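Local coordinates for protein COMB10 (Helicobacter pylori, PDB 2BHV) that probably forms part of the core of the Com type IV secretion system as a membrane-anchored, VirB10-like subunit with a periplasmic domain, at residues Leu150-Thr164 / Ile213-Asn227. Sequence-based numbering, arbitrary orientation.
Sequences LLLSTLTNGLLIGIT and IVVIREGSRVFISPN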
loop_
_atom_site.group_PDB
_atom_site.type_symbol
_atom_site.label_atom_id
_atom_site.label_comp_id
_atom_site.label_asym_id
_atom_site.label_seq_id
_atom_site.Cartn_x
_atom_site.Cartn_y
_atom_site.Cartn_z
ATOM N N LEU A 150 2.148 -2.611 -27.839
ATOM C CA LEU A 150 0.755 -2.369 -28.164
ATOM C C LEU A 150 0.661 -1.381 -29.307
ATOM O O LEU A 150 1.383 -0.387 -29.315
ATOM C CB LEU A 150 0.007 -1.817 -26.952
ATOM C CG LEU A 150 -0.137 -2.683 -25.718
ATOM C CD1 LEU A 150 -0.735 -1.850 -24.616
ATOM C CD2 LEU A 150 -0.986 -3.881 -26.004
ATOM N N LEU A 151 -0.224 -1.646 -30.264
ATOM C CA LEU A 151 -0.344 -0.777 -31.424
ATOM C C LEU A 151 -1.370 0.314 -31.187
ATOM O O LEU A 151 -1.373 1.318 -31.889
ATOM C CB LEU A 151 -0.673 -1.574 -32.689
ATOM C CG LEU A 151 0.359 -2.601 -33.179
ATOM C CD1 LEU A 151 -0.238 -3.541 -34.233
ATOM C CD2 LEU A 151 1.600 -1.923 -33.717
ATOM N N LEU A 152 -2.234 0.108 -30.188
ATOM C CA LEU A 152 -3.314 1.034 -29.843
ATOM C C LEU A 152 -3.381 1.177 -28.332
ATOM O O LEU A 152 -3.497 0.191 -27.609
ATOM C CB LEU A 152 -4.654 0.501 -30.319
ATOM C CG LEU A 152 -5.138 0.367 -31.764
ATOM C CD1 LEU A 152 -5.309 1.708 -32.455
ATOM C CD2 LEU A 152 -4.297 -0.613 -32.568
ATOM N N SER A 153 -3.309 2.406 -27.852
ATOM C CA SER A 153 -3.403 2.668 -26.435
ATOM C C SER A 153 -4.857 2.819 -26.067
ATOM O O SER A 153 -5.687 3.121 -26.925
ATOM C CB SER A 153 -2.658 3.940 -26.094
ATOM O OG SER A 153 -1.275 3.780 -26.340
ATOM N N THR A 154 -5.166 2.616 -24.783
ATOM C CA THR A 154 -6.519 2.788 -24.275
ATOM C C THR A 154 -6.514 3.809 -23.177
ATOM O O THR A 154 -5.980 3.566 -22.117
ATOM C CB THR A 154 -7.082 1.474 -23.756
ATOM O OG1 THR A 154 -6.823 0.452 -24.724
ATOM C CG2 THR A 154 -8.556 1.585 -23.517
ATOM N N LEU A 155 -7.126 4.956 -23.457
ATOM C CA LEU A 155 -7.122 6.118 -22.563
ATOM C C LEU A 155 -8.490 6.364 -21.947
ATOM O O LEU A 155 -9.496 5.893 -22.477
ATOM C CB LEU A 155 -6.681 7.349 -23.341
ATOM C CG LEU A 155 -5.212 7.546 -23.753
ATOM C CD1 LEU A 155 -4.341 6.297 -23.719
ATOM C CD2 LEU A 155 -5.129 8.210 -25.111
ATOM N N THR A 156 -8.532 7.109 -20.840
ATOM C CA THR A 156 -9.795 7.397 -20.157
ATOM C C THR A 156 -10.608 8.391 -20.912
ATOM O O THR A 156 -10.080 9.411 -21.401
ATOM C CB THR A 156 -9.620 8.113 -18.844
ATOM O OG1 THR A 156 -8.299 7.928 -18.355
ATOM C CG2 THR A 156 -10.655 7.628 -17.861
ATOM N N ASN A 157 -11.910 8.125 -20.960
ATOM C CA ASN A 157 -12.862 9.173 -21.221
ATOM C C ASN A 157 -13.965 9.142 -20.174
ATOM O O ASN A 157 -15.091 9.549 -20.432
ATOM C CB ASN A 157 -13.415 9.039 -22.621
ATOM C CG ASN A 157 -14.163 10.268 -23.069
ATOM O OD1 ASN A 157 -13.919 11.372 -22.599
ATOM N ND2 ASN A 157 -15.083 10.077 -23.987
ATOM N N GLY A 158 -13.608 8.683 -18.976
ATOM C CA GLY A 158 -14.553 8.489 -17.889
ATOM C C GLY A 158 -14.810 7.014 -17.675
ATOM O O GLY A 158 -15.778 6.458 -18.213
ATOM N N LEU A 159 -13.934 6.377 -16.902
ATOM C CA LEU A 159 -14.101 4.974 -16.543
ATOM C C LEU A 159 -14.983 4.838 -15.307
ATOM O O LEU A 159 -14.838 5.598 -14.345
ATOM C CB LEU A 159 -12.748 4.313 -16.270
ATOM C CG LEU A 159 -11.697 4.309 -17.376
ATOM C CD1 LEU A 159 -10.353 3.814 -16.852
ATOM C CD2 LEU A 159 -12.162 3.484 -18.560
ATOM N N LEU A 160 -15.901 3.873 -15.349
ATOM C CA LEU A 160 -16.654 3.488 -14.171
ATOM C C LEU A 160 -15.915 2.380 -13.442
ATOM O O LEU A 160 -15.961 1.212 -13.851
ATOM C CB LEU A 160 -18.042 3.031 -14.561
ATOM C CG LEU A 160 -19.111 4.118 -14.618
ATOM C CD1 LEU A 160 -18.972 4.969 -15.876
ATOM C CD2 LEU A 160 -20.495 3.466 -14.555
ATOM N N ILE A 161 -15.220 2.759 -12.368
ATOM C CA ILE A 161 -14.295 1.843 -11.704
ATOM C C ILE A 161 -14.793 1.414 -10.337
ATOM O O ILE A 161 -14.944 2.240 -9.446
ATOM C CB ILE A 161 -12.897 2.452 -11.541
ATOM C CG1 ILE A 161 -12.330 2.885 -12.900
ATOM C CG2 ILE A 161 -11.970 1.449 -10.860
ATOM C CD1 ILE A 161 -11.313 4.001 -12.819
ATOM N N GLY A 162 -15.044 0.116 -10.187
ATOM C CA GLY A 162 -15.362 -0.478 -8.894
ATOM C C GLY A 162 -14.145 -1.178 -8.317
ATOM O O GLY A 162 -13.447 -1.899 -9.038
ATOM N N ILE A 163 -13.872 -0.961 -7.028
ATOM C CA ILE A 163 -12.707 -1.580 -6.377
ATOM C C ILE A 163 -13.051 -2.131 -5.000
ATOM O O ILE A 163 -12.868 -1.439 -3.998
ATOM C CB ILE A 163 -11.518 -0.595 -6.190
ATOM C CG1 ILE A 163 -11.364 0.355 -7.371
ATOM C CG2 ILE A 163 -10.215 -1.358 -5.945
ATOM C CD1 ILE A 163 -10.533 1.576 -7.032
ATOM N N THR A 164 -13.540 -3.368 -4.939
ATOM C CA THR A 164 -13.727 -4.032 -3.649
ATOM C C THR A 164 -12.378 -4.598 -3.177
ATOM O O THR A 164 -11.410 -4.629 -3.954
ATOM C CB THR A 164 -14.809 -5.131 -3.712
ATOM O OG1 THR A 164 -14.448 -6.099 -4.700
ATOM C CG2 THR A 164 -16.190 -4.526 -4.064
ATOM N N ILE A 213 -9.473 -6.391 -6.102
ATOM C CA ILE A 213 -10.183 -6.646 -7.326
ATOM C C ILE A 213 -10.574 -5.292 -7.903
ATOM O O ILE A 213 -11.112 -4.434 -7.208
ATOM C CB ILE A 213 -11.433 -7.532 -7.106
ATOM C CG1 ILE A 213 -11.144 -8.651 -6.093
ATOM C CG2 ILE A 213 -11.923 -8.109 -8.444
ATOM C CD1 ILE A 213 -11.473 -8.284 -4.641
ATOM N N VAL A 214 -10.249 -5.092 -9.166
ATOM C CA VAL A 214 -10.625 -3.892 -9.869
ATOM C C VAL A 214 -11.489 -4.260 -11.067
ATOM O O VAL A 214 -11.099 -5.062 -11.915
ATOM C CB VAL A 214 -9.411 -3.127 -10.361
ATOM C CG1 VAL A 214 -9.850 -1.905 -11.151
ATOM C CG2 VAL A 214 -8.553 -2.721 -9.208
ATOM N N VAL A 215 -12.670 -3.664 -11.128
ATOM C CA VAL A 215 -13.532 -3.855 -12.266
ATOM C C VAL A 215 -13.713 -2.524 -12.972
ATOM O O VAL A 215 -13.903 -1.497 -12.323
ATOM C CB VAL A 215 -14.897 -4.493 -11.872
ATOM C CG1 VAL A 215 -15.905 -4.364 -13.007
ATOM C CG2 VAL A 215 -14.703 -5.949 -11.491
ATOM N N ILE A 216 -13.608 -2.554 -14.300
ATOM C CA ILE A 216 -13.991 -1.432 -15.122
ATOM C C ILE A 216 -15.329 -1.797 -15.771
ATOM O O ILE A 216 -15.381 -2.635 -16.674
ATOM C CB ILE A 216 -12.898 -1.109 -16.133
ATOM C CG1 ILE A 216 -11.636 -0.660 -15.384
ATOM C CG2 ILE A 216 -13.358 -0.008 -17.082
ATOM C CD1 ILE A 216 -10.388 -0.665 -16.201
ATOM N N ARG A 217 -16.415 -1.204 -15.271
ATOM C CA ARG A 217 -17.773 -1.586 -15.672
ATOM C C ARG A 217 -18.070 -1.272 -17.131
ATOM O O ARG A 217 -17.519 -0.344 -17.710
ATOM C CB ARG A 217 -18.817 -0.883 -14.798
ATOM C CG ARG A 217 -19.275 -1.660 -13.561
ATOM C CD ARG A 217 -18.316 -1.430 -12.388
ATOM N NE ARG A 217 -18.973 -1.510 -11.075
ATOM C CZ ARG A 217 -19.348 -0.459 -10.334
ATOM N NH1 ARG A 217 -19.152 0.800 -10.759
ATOM N NH2 ARG A 217 -19.923 -0.671 -9.151
ATOM N N GLU A 218 -18.963 -2.041 -17.722
ATOM C CA GLU A 218 -19.486 -1.693 -19.028
ATOM C C GLU A 218 -20.146 -0.310 -18.960
ATOM O O GLU A 218 -20.683 0.073 -17.930
ATOM C CB GLU A 218 -20.466 -2.777 -19.519
ATOM C CG GLU A 218 -21.821 -2.820 -18.807
ATOM C CD GLU A 218 -21.816 -3.581 -17.491
ATOM O OE1 GLU A 218 -20.752 -3.745 -16.855
ATOM O OE2 GLU A 218 -22.910 -4.021 -17.087
ATOM N N GLY A 219 -20.093 0.435 -20.053
ATOM C CA GLY A 219 -20.565 1.808 -20.062
ATOM C C GLY A 219 -19.428 2.783 -19.816
ATOM O O GLY A 219 -19.579 3.999 -19.993
ATOM N N SER A 220 -18.282 2.252 -19.395
ATOM C CA SER A 220 -17.099 3.057 -19.234
ATOM C C SER A 220 -16.753 3.663 -20.568
ATOM O O SER A 220 -16.891 3.021 -21.606
ATOM C CB SER A 220 -15.945 2.211 -18.725
ATOM O OG SER A 220 -16.134 1.865 -17.367
ATOM N N ARG A 221 -16.299 4.908 -20.525
ATOM C CA ARG A 221 -15.988 5.668 -21.713
ATOM C C ARG A 221 -14.483 5.757 -21.903
ATOM O O ARG A 221 -13.734 6.003 -20.963
ATOM C CB ARG A 221 -16.571 7.060 -21.569
ATOM C CG ARG A 221 -17.273 7.586 -22.805
ATOM C CD ARG A 221 -18.703 7.175 -22.790
ATOM N NE ARG A 221 -19.522 7.936 -23.728
ATOM C CZ ARG A 221 -20.627 8.606 -23.392
ATOM N NH1 ARG A 221 -21.056 8.630 -22.131
ATOM N NH2 ARG A 221 -21.313 9.256 -24.318
ATOM N N VAL A 222 -14.044 5.589 -23.140
ATOM C CA VAL A 222 -12.641 5.357 -23.430
ATOM C C VAL A 222 -12.185 6.072 -24.724
ATOM O O VAL A 222 -12.993 6.293 -25.617
ATOM C CB VAL A 222 -12.421 3.828 -23.491
ATOM C CG1 VAL A 222 -11.764 3.385 -24.784
ATOM C CG2 VAL A 222 -11.687 3.337 -22.251
ATOM N N PHE A 223 -10.912 6.455 -24.806
ATOM C CA PHE A 223 -10.311 6.818 -26.089
ATOM C C PHE A 223 -9.390 5.701 -26.528
ATOM O O PHE A 223 -8.492 5.304 -25.783
ATOM C CB PHE A 223 -9.489 8.111 -26.002
ATOM C CG PHE A 223 -10.303 9.327 -25.778
ATOM C CD1 PHE A 223 -11.157 9.791 -26.758
ATOM C CD2 PHE A 223 -10.218 10.019 -24.590
ATOM C CE1 PHE A 223 -11.919 10.914 -26.551
ATOM C CE2 PHE A 223 -10.987 11.151 -24.380
ATOM C CZ PHE A 223 -11.840 11.594 -25.360
ATOM N N ILE A 224 -9.611 5.190 -27.732
ATOM C CA ILE A 224 -8.660 4.284 -28.344
ATOM C C ILE A 224 -7.746 5.099 -29.258
ATOM O O ILE A 224 -8.222 5.812 -30.136
ATOM C CB ILE A 224 -9.360 3.170 -29.110
ATOM C CG1 ILE A 224 -10.186 2.319 -28.146
ATOM C CG2 ILE A 224 -8.340 2.306 -29.856
ATOM C CD1 ILE A 224 -11.097 1.302 -28.798
ATOM N N SER A 225 -6.435 4.999 -29.025
ATOM C CA SER A 225 -5.459 5.845 -29.689
ATOM C C SER A 225 -4.352 5.043 -30.380
ATOM O O SER A 225 -3.635 4.279 -29.743
ATOM C CB SER A 225 -4.858 6.805 -28.678
ATOM O OG SER A 225 -3.842 7.594 -29.273
ATOM N N PRO A 226 -4.200 5.224 -31.690
ATOM C CA PRO A 226 -3.137 4.551 -32.409
ATOM C C PRO A 226 -1.779 5.074 -31.988
ATOM O O PRO A 226 -1.590 6.284 -31.847
ATOM C CB PRO A 226 -3.406 4.933 -33.862
ATOM C CG PRO A 226 -4.802 5.414 -33.887
ATOM C CD PRO A 226 -5.006 6.063 -32.579
ATOM N N ASN A 227 -0.843 4.165 -31.774
ATOM C CA ASN A 227 0.516 4.543 -31.448
ATOM C C ASN A 227 1.353 4.758 -32.696
ATOM O O ASN A 227 2.522 5.132 -32.617
ATOM C CB ASN A 227 1.147 3.502 -30.547
ATOM C CG ASN A 227 0.558 3.510 -29.165
ATOM O OD1 ASN A 227 0.246 4.565 -28.626
ATOM N ND2 ASN A 227 0.400 2.329 -28.578
#
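With CG anti to the backbone N (chi1 -167°), Asn157 carries its amide beside CE2 and CZ of Phe223, whose first torsion (-69°) sets CG anti to the carbonyl carbon; Asn157 OD1 lies 3.4 Å from Phe223 CE2, and the amide is inclined 31° to the ring. CB of Asn157 stands over one face of the ring, offset toward the rim, in a CH-pi contact 4.0 Å from the Phe223 centroid. The amide also runs alongside the aliphatic part of Arg221, ND2 of Asn157 lying 3.5 Å from CG of Arg221, while the guanidinium turns away to a salt bridge with Glu69. In the backbone that carries these side chains, Asn157 and Gly158 both face Arg221 in a classic beta bulge: Asn157 N donates to Arg221 O (2.8 Å), and Arg221 N to Gly158 O. On one side of the bulge, Ser220 OG is used twice, giving its proton to Arg217 O (2.6 Å) across a type II turn and accepting from Leu160 N (2.9 Å). At the other end of the 152-156/221-226 pairing, the Asn227 amide bridges two residues, ND2 reaching Leu150 O (3.0 Å) and OD1 taking the Ser153 hydroxyl on an in-plane lone pair (OG to OD1 2.9 Å). Two antiparallel strand pairings, 152-156 with 221-226 and 161-162 with 215-216, thus follow one another, 152-156 being the outermost strand, within this chain, of the VirB10-family domain's large mixed sheet, where Thr154 and Thr156 backbone bonds reach the second subunit.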